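Local coordinates for protein decaprenyl diphosphate synthase (Rhodobacter capsulatus, PDB 3MZV) that probably extends farnesyl diphosphate with isopentenyl diphosphate units, using magnesium, to the long all-trans prenyl diphosphates from which isoprenoid quinone side chains are made, at residues 127-132 / 143-148; 26-31 / 75-80; 226-231 / 290-295; 217-222 / 327-332; 163-168 / 267-272. All coordinates share one frame; numbering follows the deposited sequence. Where two conformers were deposited one is given.

Contact 1. Residues 127-132 / 143-148; sequences RSFQLM and ILANAS
Phe129 reaches across to Ala145 and Leu144 with the far edge of its ring. CZ stands 3.5 Å from the backbone N of Ala145 and 3.8 Å from Leu144 C, both lying in the plane of the ring, while CE2 meets the Ala145 methyl, CB, at 3.8 Å. The benzyl group thus butts end-on against one turn of the facing backbone instead of laying a face on it. A chi1 of -81° carries the ring across a gap that the CA-CB bond does not point into. The two segments belong to helices 114-133 and 138-161, consecutive antiparallel helices of the all-alpha isoprenoid synthase fold; here their local axes run at 162° and come no closer than 11.7 Å, a span bridged mainly by the Phe129 ring, Met132 and Leu144. Leu144, with CG anti to its own carbonyl carbon (chi1 -71°), sends CD1 to within 4.2 Å of Met132 CE, the two chains crossing at about a right angle; Met132 was modelled in two conformers, so this touch is tentative. Ser148 turns its hydroxyl back on its own helix, OG donating to Leu144 O at 2.9 Å, on the opposite face of that carbonyl's plane from the Ser148 N-H. The contact borders the dimer interface: Phe129 also meets Phe129 of the second subunit, and Gln130 NE2 bonds to Glu142 OE2 of that subunit.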
# COMPACT_ATOMS: atom_id res chain seq x y z
N ARG B 127 -5.47 0.88 -7.37
CA ARG B 127 -6.44 0.55 -8.38
C ARG B 127 -7.67 -0.13 -7.78
O ARG B 127 -8.78 0.06 -8.26
CB ARG B 127 -5.78 -0.38 -9.42
CG ARG B 127 -4.71 0.35 -10.26
CD ARG B 127 -5.13 0.93 -11.61
NE ARG B 127 -5.43 2.34 -11.52
CZ ARG B 127 -4.93 3.36 -12.25
NH1 ARG B 127 -5.38 4.56 -11.95
NH2 ARG B 127 -4.04 3.26 -13.24
N SER B 128 -7.47 -0.92 -6.75
CA SER B 128 -8.59 -1.59 -6.14
C SER B 128 -9.52 -0.60 -5.46
O SER B 128 -10.73 -0.78 -5.52
CB SER B 128 -8.14 -2.70 -5.21
OG SER B 128 -7.78 -2.28 -3.91
N PHE B 129 -8.97 0.42 -4.79
CA PHE B 129 -9.84 1.44 -4.23
C PHE B 129 -10.49 2.32 -5.28
O PHE B 129 -11.63 2.70 -5.12
CB PHE B 129 -9.16 2.18 -3.09
CG PHE B 129 -9.25 1.41 -1.84
CD1 PHE B 129 -8.40 0.36 -1.64
CD2 PHE B 129 -10.32 1.63 -0.94
CE1 PHE B 129 -8.51 -0.42 -0.52
CE2 PHE B 129 -10.43 0.86 0.17
CZ PHE B 129 -9.51 -0.18 0.38
N GLN B 130 -9.79 2.61 -6.36
CA GLN B 130 -10.37 3.35 -7.45
C GLN B 130 -11.58 2.60 -7.97
O GLN B 130 -12.66 3.20 -8.14
CB GLN B 130 -9.35 3.57 -8.55
CG GLN B 130 -9.81 4.49 -9.64
CD GLN B 130 -8.82 4.56 -10.78
OE1 GLN B 130 -8.01 3.62 -10.99
NE2 GLN B 130 -8.86 5.65 -11.52
N LEU B 131 -11.40 1.29 -8.18
CA LEU B 131 -12.46 0.42 -8.64
C LEU B 131 -13.69 0.45 -7.71
O LEU B 131 -14.83 0.55 -8.20
CB LEU B 131 -11.91 -1.00 -8.74
CG LEU B 131 -12.89 -2.13 -9.08
CD1 LEU B 131 -13.61 -1.85 -10.38
CD2 LEU B 131 -12.16 -3.43 -9.15
N MET B 132 -13.45 0.43 -6.38
CA MET B 132 -14.55 0.42 -5.42
C MET B 132 -15.47 1.62 -5.51
O MET B 132 -16.65 1.50 -5.20
CB MET B 132 -14.00 0.31 -4.01
CG MET B 132 -13.53 -1.05 -3.71
SD MET B 132 -14.81 -2.23 -4.01
CE MET B 132 -15.99 -1.52 -2.86
N ILE B 143 -15.06 -0.42 5.15
CA ILE B 143 -14.77 -1.76 5.67
C ILE B 143 -13.50 -2.36 5.07
O ILE B 143 -12.68 -2.92 5.78
CB ILE B 143 -15.97 -2.68 5.40
CG1 ILE B 143 -17.10 -2.30 6.39
CG2 ILE B 143 -15.59 -4.19 5.48
CD1 ILE B 143 -18.44 -3.02 6.26
N LEU B 144 -13.37 -2.27 3.76
CA LEU B 144 -12.22 -2.84 3.07
C LEU B 144 -10.94 -2.05 3.36
O LEU B 144 -9.86 -2.65 3.49
CB LEU B 144 -12.52 -2.98 1.61
CG LEU B 144 -13.53 -4.06 1.17
CD1 LEU B 144 -13.79 -3.97 -0.31
CD2 LEU B 144 -13.04 -5.43 1.52
N ALA B 145 -11.05 -0.72 3.53
CA ALA B 145 -9.92 0.10 3.95
C ALA B 145 -9.45 -0.26 5.34
O ALA B 145 -8.25 -0.42 5.61
CB ALA B 145 -10.28 1.65 3.86
N ASN B 146 -10.41 -0.34 6.26
CA ASN B 146 -10.09 -0.75 7.61
C ASN B 146 -9.42 -2.13 7.66
O ASN B 146 -8.38 -2.31 8.31
CB ASN B 146 -11.36 -0.72 8.49
CG ASN B 146 -11.07 -1.18 9.92
OD1 ASN B 146 -10.48 -0.45 10.69
ND2 ASN B 146 -11.50 -2.42 10.26
N ALA B 147 -9.96 -3.09 6.95
CA ALA B 147 -9.36 -4.42 6.92
C ALA B 147 -7.90 -4.36 6.41
O ALA B 147 -7.07 -5.12 6.83
CB ALA B 147 -10.16 -5.33 6.05
N SER B 148 -7.63 -3.49 5.44
CA SER B 148 -6.29 -3.34 4.91
C SER B 148 -5.36 -2.81 5.95
O SER B 148 -4.21 -3.28 6.05
CB SER B 148 -6.30 -2.49 3.67
OG SER B 148 -7.08 -3.09 2.65

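Contact 2. Residues 26-31 / 75-80; sequences NALIRE and HVHLAA
The imidazole of His77 carries a methyl of Leu28 on one face: CD2 sits 4.0 Å from the ring centroid and only 15° off the ring normal, a CH-pi contact displaced a little toward the rim. Phe74 meets the same imidazole edge-to-face, and ND1 makes a weak hydrogen bond to Pro73 O, just ahead of the helix.

Leu28 does most of the work. Its CG lies anti to the backbone N (chi1 -156°), and from there CD2 is pushed in close to the backbone of the other helix, 3.6 Å from His77 CA. The same methyl touches Val76 CG1 at 4.0 Å and Ala80 CB at 4.3 Å, so it lodges among Val76, His77 and Ala80, residues on one side of helix 74-96. The next residue, Ile29, adds CG1 against Ala80 CB at 4.0 Å; the small alanine lets the backbones come to 6.0 Å between Ile29 CA and Ala80 CA. No hydrogen bond crosses.

The local axes cross at -59°, 9.1 Å apart, so helix 19-32 lies slantwise over the beginning of helix 74-96 in this all-alpha fold. Leu131 of helix 114-133 packs against Leu28, His77 and Ala80, while Ile29 also packs on Arg55 in a loop.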
# COMPACT_ATOMS: atom_id res chain seq x y z
N ASN B 26 -12.23 -12.32 -12.67
CA ASN B 26 -11.02 -12.52 -13.46
C ASN B 26 -10.87 -11.38 -14.50
O ASN B 26 -9.81 -10.73 -14.59
CB ASN B 26 -11.02 -13.94 -14.12
CG ASN B 26 -10.79 -15.07 -13.13
OD1 ASN B 26 -10.26 -14.86 -12.06
ND2 ASN B 26 -11.15 -16.31 -13.51
N ALA B 27 -11.96 -11.07 -15.22
CA ALA B 27 -11.97 -10.00 -16.22
C ALA B 27 -11.66 -8.57 -15.71
O ALA B 27 -10.91 -7.80 -16.35
CB ALA B 27 -13.30 -10.02 -16.96
N LEU B 28 -12.26 -8.21 -14.59
CA LEU B 28 -12.08 -6.91 -14.00
C LEU B 28 -10.66 -6.76 -13.47
O LEU B 28 -10.08 -5.66 -13.56
CB LEU B 28 -13.11 -6.74 -12.86
CG LEU B 28 -13.55 -5.36 -12.42
CD1 LEU B 28 -13.93 -4.38 -13.54
CD2 LEU B 28 -14.74 -5.62 -11.42
N ILE B 29 -10.11 -7.84 -12.92
CA ILE B 29 -8.73 -7.91 -12.43
C ILE B 29 -7.72 -7.62 -13.56
O ILE B 29 -6.81 -6.78 -13.43
CB ILE B 29 -8.45 -9.29 -11.77
CG1 ILE B 29 -9.13 -9.37 -10.39
CG2 ILE B 29 -6.90 -9.54 -11.57
CD1 ILE B 29 -8.76 -10.59 -9.57
N ARG B 30 -7.90 -8.32 -14.67
CA ARG B 30 -7.03 -8.15 -15.81
C ARG B 30 -7.15 -6.70 -16.32
O ARG B 30 -6.14 -6.04 -16.61
CB ARG B 30 -7.37 -9.20 -16.90
N GLU B 31 -8.37 -6.17 -16.32
CA GLU B 31 -8.60 -4.81 -16.78
C GLU B 31 -7.93 -3.77 -15.85
O GLU B 31 -7.25 -2.86 -16.33
CB GLU B 31 -10.10 -4.58 -16.97
CG GLU B 31 -10.61 -3.17 -17.08
CD GLU B 31 -12.13 -3.11 -16.84
OE1 GLU B 31 -12.82 -4.07 -17.29
OE2 GLU B 31 -12.62 -2.13 -16.21
N HIS B 75 -21.04 -7.00 -6.66
CA HIS B 75 -20.37 -8.04 -5.88
C HIS B 75 -19.08 -8.49 -6.64
O HIS B 75 -18.11 -8.92 -6.03
CB HIS B 75 -21.30 -9.21 -5.58
CG HIS B 75 -21.77 -9.92 -6.79
ND1 HIS B 75 -22.28 -9.26 -7.88
CD2 HIS B 75 -21.83 -11.25 -7.08
CE1 HIS B 75 -22.60 -10.14 -8.82
NE2 HIS B 75 -22.35 -11.36 -8.35
N VAL B 76 -19.10 -8.39 -7.96
CA VAL B 76 -17.90 -8.64 -8.78
C VAL B 76 -16.76 -7.66 -8.48
O VAL B 76 -15.61 -8.06 -8.15
CB VAL B 76 -18.26 -8.68 -10.28
CG1 VAL B 76 -16.98 -8.90 -11.10
CG2 VAL B 76 -19.25 -9.89 -10.53
N HIS B 77 -17.09 -6.38 -8.46
CA HIS B 77 -16.14 -5.33 -8.10
C HIS B 77 -15.56 -5.59 -6.71
O HIS B 77 -14.35 -5.48 -6.50
CB HIS B 77 -16.78 -3.95 -8.11
CG HIS B 77 -17.38 -3.56 -9.43
ND1 HIS B 77 -18.40 -4.27 -10.02
CD2 HIS B 77 -17.13 -2.51 -10.25
CE1 HIS B 77 -18.73 -3.69 -11.17
NE2 HIS B 77 -17.95 -2.64 -11.34
N LEU B 78 -16.41 -5.94 -5.75
CA LEU B 78 -15.94 -6.16 -4.39
C LEU B 78 -15.02 -7.38 -4.28
O LEU B 78 -13.98 -7.32 -3.59
CB LEU B 78 -17.15 -6.34 -3.44
CG LEU B 78 -18.00 -5.05 -3.28
CD1 LEU B 78 -19.23 -5.24 -2.38
CD2 LEU B 78 -17.14 -3.98 -2.72
N ALA B 79 -15.41 -8.46 -4.94
CA ALA B 79 -14.58 -9.70 -4.99
C ALA B 79 -13.20 -9.42 -5.64
O ALA B 79 -12.17 -9.88 -5.10
CB ALA B 79 -15.29 -10.82 -5.67
N ALA B 80 -13.18 -8.65 -6.73
CA ALA B 80 -11.92 -8.26 -7.36
C ALA B 80 -11.04 -7.41 -6.38
O ALA B 80 -9.84 -7.62 -6.25
CB ALA B 80 -12.16 -7.52 -8.62

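Contact 3. Residues 226-231 / 290-295; sequences GGKSAE and TLEATR
Leu291, in the first turn of helix 290-308, points its side chain at the loop 226-231. CD1 lies 3.6 Å from Ala230 CB and 3.5 Å from Gly227 O, so the isobutyl group rests against the two ends of a tight turn, Gly227 and Ala230. Glu292 comes next: CG is anti to its backbone N (chi1 180°) and a bend at chi2 brings the carboxylate alongside Lys228, the two chains pointing the same way. Lys228 NZ makes a salt bridge to Glu292 OE1 at 2.9 Å, arriving from above the carboxylate plane, 57° out of it. The loop offering that lysine begins as a Schellman motif, with Gly226 at positive phi ending helix 199-224, and runs on into a type I turn from Gly227 to Ala230. Arg295 completes the salt-bridge network: NE reaches Glu292 OE1 at 3.1 Å on the syn side, tilted 29° out of the carboxylate plane, from the opposite face to Lys228 NZ. The two cations, 4.3 Å apart between Lys228 NZ and Arg295 NE, probably tolerate each other because both bind this one oxygen. Arg295 NH2 is held separately by Val332 O near the C-terminus, and Arg295 CD touches Lys228 CB at 4.2 Å.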
# COMPACT_ATOMS: atom_id res chain seq x y z
N GLY B 226 4.28 -30.24 11.24
CA GLY B 226 4.01 -31.64 10.91
C GLY B 226 2.64 -32.18 11.34
O GLY B 226 2.45 -33.39 11.37
N GLY B 227 1.70 -31.30 11.69
CA GLY B 227 0.37 -31.74 12.09
C GLY B 227 0.35 -32.49 13.43
O GLY B 227 1.37 -32.54 14.13
N LYS B 228 -0.80 -33.06 13.76
CA LYS B 228 -0.99 -33.81 15.01
C LYS B 228 0.13 -34.82 15.25
O LYS B 228 0.63 -34.95 16.37
CB LYS B 228 -2.36 -34.52 15.00
CG LYS B 228 -2.68 -35.36 16.24
CD LYS B 228 -3.11 -36.79 15.84
CE LYS B 228 -3.85 -37.55 16.96
NZ LYS B 228 -5.27 -37.05 17.13
N SER B 229 0.53 -35.54 14.21
CA SER B 229 1.52 -36.61 14.36
C SER B 229 2.95 -36.09 14.52
O SER B 229 3.86 -36.87 14.80
CB SER B 229 1.43 -37.53 13.14
OG SER B 229 1.34 -36.74 11.95
N ALA B 230 3.17 -34.79 14.33
CA ALA B 230 4.50 -34.17 14.43
C ALA B 230 5.46 -34.83 13.45
O ALA B 230 6.54 -35.26 13.84
CB ALA B 230 5.03 -34.28 15.89
N GLU B 231 5.07 -34.92 12.17
CA GLU B 231 5.91 -35.58 11.18
C GLU B 231 6.62 -34.57 10.27
O GLU B 231 6.02 -33.65 9.74
CB GLU B 231 5.17 -36.68 10.38
CG GLU B 231 3.74 -36.37 9.88
CD GLU B 231 2.92 -37.65 9.59
OE1 GLU B 231 1.67 -37.58 9.69
OE2 GLU B 231 3.51 -38.71 9.28
N THR B 290 0.49 -30.28 22.54
CA THR B 290 0.18 -28.98 21.96
C THR B 290 -0.19 -28.97 20.46
O THR B 290 -0.82 -28.04 19.98
CB THR B 290 1.27 -27.93 22.20
OG1 THR B 290 2.35 -28.11 21.29
CG2 THR B 290 1.78 -27.97 23.62
N LEU B 291 0.21 -29.99 19.74
CA LEU B 291 -0.19 -30.14 18.33
C LEU B 291 -1.66 -30.60 18.26
O LEU B 291 -2.46 -30.03 17.54
CB LEU B 291 0.78 -31.06 17.61
CG LEU B 291 2.18 -30.40 17.46
CD1 LEU B 291 3.18 -31.45 16.98
CD2 LEU B 291 2.10 -29.21 16.47
N GLU B 292 -2.03 -31.57 19.11
CA GLU B 292 -3.44 -31.95 19.22
C GLU B 292 -4.26 -30.78 19.73
O GLU B 292 -5.35 -30.53 19.26
CB GLU B 292 -3.59 -33.18 20.13
CG GLU B 292 -5.06 -33.66 20.31
CD GLU B 292 -5.75 -34.03 18.99
OE1 GLU B 292 -5.11 -34.31 17.96
OE2 GLU B 292 -6.97 -34.06 18.96
N ALA B 293 -3.72 -30.03 20.69
CA ALA B 293 -4.43 -28.89 21.22
C ALA B 293 -4.67 -27.85 20.12
O ALA B 293 -5.73 -27.25 20.06
CB ALA B 293 -3.61 -28.25 22.43
N THR B 294 -3.68 -27.66 19.24
CA THR B 294 -3.84 -26.68 18.15
C THR B 294 -4.86 -27.22 17.15
O THR B 294 -5.65 -26.45 16.64
CB THR B 294 -2.47 -26.42 17.49
OG1 THR B 294 -1.56 -25.95 18.50
CG2 THR B 294 -2.58 -25.43 16.31
N ARG B 295 -4.84 -28.51 16.88
CA ARG B 295 -5.85 -29.15 16.03
C ARG B 295 -7.26 -28.85 16.57
O ARG B 295 -8.15 -28.42 15.84
CB ARG B 295 -5.62 -30.64 15.93
CG ARG B 295 -6.44 -31.30 14.86
CD ARG B 295 -6.23 -32.78 14.89
NE ARG B 295 -7.16 -33.41 15.83
CZ ARG B 295 -8.44 -33.69 15.57
NH1 ARG B 295 -9.17 -34.28 16.50
NH2 ARG B 295 -9.00 -33.42 14.39

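Contact 4. Residues 217-222 / 327-332; sequences QIVDDL and YVVERV
Val219, near the C-terminal end of helix 199-224, faces segment 327-332 near the C-terminus, with Val219 CA and Val329 CA 6.5 Å apart, the closest CA pair of the two segments. Its isopropyl group is the centre of the contact. CG1 lies anti to the backbone N (chi1 164°), which spreads both methyls toward the opposing segment: CG2 rests 3.6 Å from Val328 O and 3.8 Å from Val329 CG1, and also meets Val332 CG2 at 4.0 Å. Val219 and Val329 cross at about a right angle, meeting through Val219 CG2 and Val329 CG1. A turn further along, Leu222 extends CD2 to Val332 CG1 at 3.6 Å, and Val332 therefore divides its two methyls between Leu222 and Val219.

Helix 199-224 carries here the sequence Asp-Asp-Leu that opens the second aspartate-rich DDxxD motif of trans-prenyl synthases, which in relatives holds the substrate diphosphate through magnesium. The valine and leucine lie on a flank of that helix, bound to the tail of the chain by apolar packing.

At the exposed end Arg331, bent at chi3 (-67°), crosses Val219 at about a right angle, its NH2 4.0 Å from Val219 CG1. The same nitrogen stands 3.9 Å from Asp220 OD1, a long salt bridge in which the carboxylate and guanidinium planes are turned 78° apart, so the attraction is loose and not a paired fork. Leu212 and Phe216 of helix 199-224 extend the apolar surface under Val328.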
# COMPACT_ATOMS: atom_id res chain seq x y z
N GLN B 217 -5.81 -20.08 9.27
CA GLN B 217 -4.45 -19.79 9.70
C GLN B 217 -3.96 -20.82 10.73
O GLN B 217 -2.82 -21.23 10.67
CB GLN B 217 -4.32 -18.43 10.31
CG GLN B 217 -2.89 -18.08 10.65
CD GLN B 217 -2.01 -18.05 9.43
OE1 GLN B 217 -0.98 -18.75 9.34
NE2 GLN B 217 -2.43 -17.27 8.47
N ILE B 218 -4.80 -21.19 11.70
CA ILE B 218 -4.39 -22.22 12.65
C ILE B 218 -4.03 -23.51 11.95
O ILE B 218 -3.01 -24.14 12.29
CB ILE B 218 -5.49 -22.48 13.75
CG1 ILE B 218 -5.75 -21.20 14.55
CG2 ILE B 218 -5.00 -23.65 14.67
CD1 ILE B 218 -6.92 -21.24 15.62
N VAL B 219 -4.80 -23.90 10.93
CA VAL B 219 -4.47 -25.09 10.15
C VAL B 219 -3.06 -24.96 9.49
O VAL B 219 -2.26 -25.84 9.59
CB VAL B 219 -5.52 -25.43 9.06
CG1 VAL B 219 -4.97 -26.45 8.00
CG2 VAL B 219 -6.77 -26.02 9.70
N ASP B 220 -2.78 -23.84 8.90
CA ASP B 220 -1.45 -23.63 8.33
C ASP B 220 -0.34 -23.69 9.38
O ASP B 220 0.70 -24.35 9.17
CB ASP B 220 -1.43 -22.29 7.65
CG ASP B 220 -1.98 -22.36 6.24
OD1 ASP B 220 -2.12 -23.49 5.71
OD2 ASP B 220 -2.23 -21.28 5.68
N ASP B 221 -0.60 -23.06 10.52
CA ASP B 221 0.41 -23.05 11.62
C ASP B 221 0.64 -24.46 12.17
O ASP B 221 1.76 -24.82 12.50
CB ASP B 221 0.02 -22.10 12.74
CG ASP B 221 -0.10 -20.63 12.27
OD1 ASP B 221 0.35 -20.30 11.16
OD2 ASP B 221 -0.64 -19.83 13.03
N LEU B 222 -0.43 -25.27 12.24
CA LEU B 222 -0.34 -26.64 12.69
C LEU B 222 0.47 -27.50 11.70
O LEU B 222 1.40 -28.23 12.07
CB LEU B 222 -1.75 -27.20 12.89
CG LEU B 222 -1.86 -28.71 13.22
CD1 LEU B 222 -0.93 -29.19 14.34
CD2 LEU B 222 -3.31 -29.05 13.55
N TYR B 327 -13.98 -28.41 4.76
CA TYR B 327 -12.85 -28.39 3.83
C TYR B 327 -11.61 -27.69 4.39
O TYR B 327 -10.55 -28.26 4.30
CB TYR B 327 -13.24 -27.70 2.52
CG TYR B 327 -12.10 -27.42 1.57
CD1 TYR B 327 -11.53 -28.44 0.80
CD2 TYR B 327 -11.58 -26.14 1.44
CE1 TYR B 327 -10.48 -28.17 -0.09
CE2 TYR B 327 -10.53 -25.86 0.58
CZ TYR B 327 -9.99 -26.88 -0.19
OH TYR B 327 -8.95 -26.58 -1.02
N VAL B 328 -11.77 -26.55 5.04
CA VAL B 328 -10.62 -25.78 5.55
C VAL B 328 -9.79 -26.63 6.54
O VAL B 328 -8.57 -26.45 6.61
CB VAL B 328 -11.07 -24.42 6.18
CG1 VAL B 328 -9.98 -23.87 7.12
CG2 VAL B 328 -11.40 -23.40 5.08
N VAL B 329 -10.44 -27.55 7.28
CA VAL B 329 -9.76 -28.38 8.28
C VAL B 329 -9.61 -29.83 7.86
O VAL B 329 -9.21 -30.66 8.65
CB VAL B 329 -10.45 -28.36 9.69
CG1 VAL B 329 -10.38 -26.94 10.30
CG2 VAL B 329 -11.88 -28.92 9.63
N GLU B 330 -9.93 -30.13 6.60
CA GLU B 330 -9.87 -31.51 6.12
C GLU B 330 -8.48 -32.10 6.32
O GLU B 330 -8.34 -33.27 6.63
CB GLU B 330 -10.25 -31.56 4.63
CG GLU B 330 -10.44 -32.92 4.05
CD GLU B 330 -9.13 -33.69 3.78
OE1 GLU B 330 -8.14 -33.05 3.30
OE2 GLU B 330 -9.13 -34.94 4.01
N ARG B 331 -7.45 -31.31 6.09
CA ARG B 331 -6.09 -31.80 6.21
C ARG B 331 -5.69 -32.13 7.65
O ARG B 331 -4.67 -32.78 7.86
CB ARG B 331 -5.08 -30.81 5.63
CG ARG B 331 -5.06 -30.77 4.11
CD ARG B 331 -4.07 -29.73 3.62
NE ARG B 331 -4.50 -28.40 3.97
CZ ARG B 331 -3.87 -27.27 3.62
NH1 ARG B 331 -2.76 -27.28 2.88
NH2 ARG B 331 -4.37 -26.12 4.01
N VAL B 332 -6.47 -31.70 8.65
CA VAL B 332 -6.16 -32.09 10.05
C VAL B 332 -7.26 -32.97 10.69
O VAL B 332 -7.31 -33.10 11.90
CB VAL B 332 -5.84 -30.84 10.90
CG1 VAL B 332 -4.60 -30.17 10.35
CG2 VAL B 332 -6.99 -29.84 10.91

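Contact 5. Residues 163-168 / 267-272; sequences QNLATT and VIEKGD
Gln163 and Glu269 bring their backbones close, 4.6 Å between their CA atoms, without any direct hydrogen bond. Two CA-H...O contacts stand in for one: Gln163 CA approaches Ile268 O, and Glu269 CA approaches Gln163 O, both at 3.6 Å, the second with an angle of 158° at the hydrogen. The loop 163-168, which links helices 138-161 and 169-194, makes a type I turn from Asn164 to Thr167. An Asx turn reinforces it, Asn164 OD1 accepting from the N of Ala166. Thr168 then serves as N-cap of the next helix, its OG1 bonded to Ile171 N. Facing this, helix 258-270 widens into a pi-type turn at 267-270 and stops at Gly271, where phi is positive.

Among the side chains Leu165 does the joining. Its CG is anti to the carbonyl carbon (chi1 -61°), and the fork beyond it splits between two neighbours. CD2 packs on Ile268 CG2 at 3.6 Å, the chains meeting at a slant. CG and CD1 lie against Glu269, which passes at about a right angle, with Leu165 CG to Glu269 CG 3.9 Å. Glu269 thus lies on the leucine with CG, and with OE2 near Leu165 CD1, at this surface site. Behind them Val253 of helix 247-254 backs Leu165, and Arg243 NE donates a hydrogen bond to Ile268 O.

One ordered water completes the join, donating to Glu269 O at 2.9 Å and to Gln163 O at 3.2 Å.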
# COMPACT_ATOMS: atom_id res chain seq x y z
N GLN B 163 10.23 -14.09 18.30
CA GLN B 163 11.43 -14.09 19.14
C GLN B 163 11.12 -13.78 20.56
O GLN B 163 12.03 -13.61 21.32
CB GLN B 163 12.49 -13.06 18.65
CG GLN B 163 12.85 -13.24 17.19
CD GLN B 163 13.87 -12.22 16.66
OE1 GLN B 163 14.47 -11.45 17.41
NE2 GLN B 163 14.10 -12.26 15.38
N ASN B 164 9.85 -13.76 20.93
CA ASN B 164 9.42 -13.23 22.22
C ASN B 164 8.52 -14.21 22.99
O ASN B 164 7.35 -14.36 22.67
CB ASN B 164 8.69 -11.92 21.96
CG ASN B 164 8.25 -11.21 23.24
OD1 ASN B 164 8.29 -11.77 24.33
ND2 ASN B 164 7.76 -9.96 23.09
N LEU B 165 9.09 -14.86 24.02
CA LEU B 165 8.45 -15.93 24.74
C LEU B 165 7.29 -15.49 25.64
O LEU B 165 6.57 -16.33 26.19
CB LEU B 165 9.49 -16.73 25.57
CG LEU B 165 10.64 -17.45 24.83
CD1 LEU B 165 11.53 -18.24 25.83
CD2 LEU B 165 10.13 -18.37 23.72
N ALA B 166 7.15 -14.18 25.85
CA ALA B 166 6.01 -13.61 26.55
C ALA B 166 4.73 -13.60 25.73
O ALA B 166 3.64 -13.41 26.30
CB ALA B 166 6.36 -12.13 27.03
N THR B 167 4.82 -13.78 24.42
CA THR B 167 3.61 -13.85 23.57
C THR B 167 2.58 -14.88 24.08
O THR B 167 2.86 -16.07 24.26
CB THR B 167 3.97 -14.16 22.12
OG1 THR B 167 4.91 -13.22 21.65
CG2 THR B 167 2.73 -14.14 21.17
N THR B 168 1.37 -14.41 24.28
CA THR B 168 0.27 -15.19 24.84
C THR B 168 -0.63 -15.67 23.71
O THR B 168 -0.55 -15.16 22.60
CB THR B 168 -0.58 -14.28 25.70
OG1 THR B 168 -1.05 -13.18 24.89
CG2 THR B 168 0.23 -13.77 26.88
N VAL B 267 16.47 -21.49 21.06
CA VAL B 267 16.08 -21.62 19.69
C VAL B 267 15.12 -20.51 19.21
O VAL B 267 15.11 -20.20 18.02
CB VAL B 267 15.46 -23.05 19.32
CG1 VAL B 267 16.43 -24.21 19.60
CG2 VAL B 267 14.15 -23.28 20.00
N ILE B 268 14.34 -19.92 20.11
CA ILE B 268 13.35 -18.88 19.76
C ILE B 268 13.87 -17.46 20.06
O ILE B 268 13.95 -16.62 19.16
CB ILE B 268 11.99 -19.09 20.48
CG1 ILE B 268 11.27 -20.35 19.98
CG2 ILE B 268 11.05 -17.87 20.27
CD1 ILE B 268 11.16 -20.49 18.47
N GLU B 269 14.22 -17.20 21.32
CA GLU B 269 14.74 -15.88 21.74
C GLU B 269 16.10 -15.55 21.16
O GLU B 269 16.27 -14.50 20.52
CB GLU B 269 14.90 -15.82 23.24
CG GLU B 269 13.79 -15.23 24.01
CD GLU B 269 14.29 -14.72 25.35
OE1 GLU B 269 15.41 -14.19 25.40
OE2 GLU B 269 13.58 -14.87 26.36
N LYS B 270 17.09 -16.41 21.42
CA LYS B 270 18.45 -16.21 20.92
C LYS B 270 18.59 -16.61 19.44
O LYS B 270 19.45 -16.10 18.73
CB LYS B 270 19.48 -16.95 21.81
N GLY B 271 17.77 -17.56 18.98
CA GLY B 271 17.84 -18.00 17.58
C GLY B 271 19.02 -18.89 17.22
O GLY B 271 19.35 -19.06 16.04
N ASP B 272 19.64 -19.50 18.22
CA ASP B 272 20.72 -20.44 18.01
C ASP B 272 20.08 -21.77 17.68
O ASP B 272 19.83 -22.61 18.56
CB ASP B 272 21.56 -20.50 19.28
CG ASP B 272 22.69 -21.54 19.22
OD1 ASP B 272 22.94 -22.16 18.15
OD2 ASP B 272 23.32 -21.74 20.29
O HOH W 1 14.82 -12.07 21.19

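Overall arrangement
Contacts 1 and 4 are buried, contacts 2 and 3 partly so, and contact 5 lies at the surface, its centre about 24 Å from the chain centre. Contacts 1 and 2, about 13 Å apart between centres, join through helices 74-96 and 114-133; contact 1 also meets the second subunit, contact 2 does not, and neither has a hydrogen bond between its segments. Across the chain centre, contacts 3 and 4 adjoin: helix 199-224 supplies contact 4 and its terminating loop contact 3, so mainly apolar packing is joined by a tight salt-bridge network where the helix ends. Contact 5 stands apart, about 10 Å from contact 4 between nearest atoms, relying on backbone proximity and a bridging water instead of ion pairs.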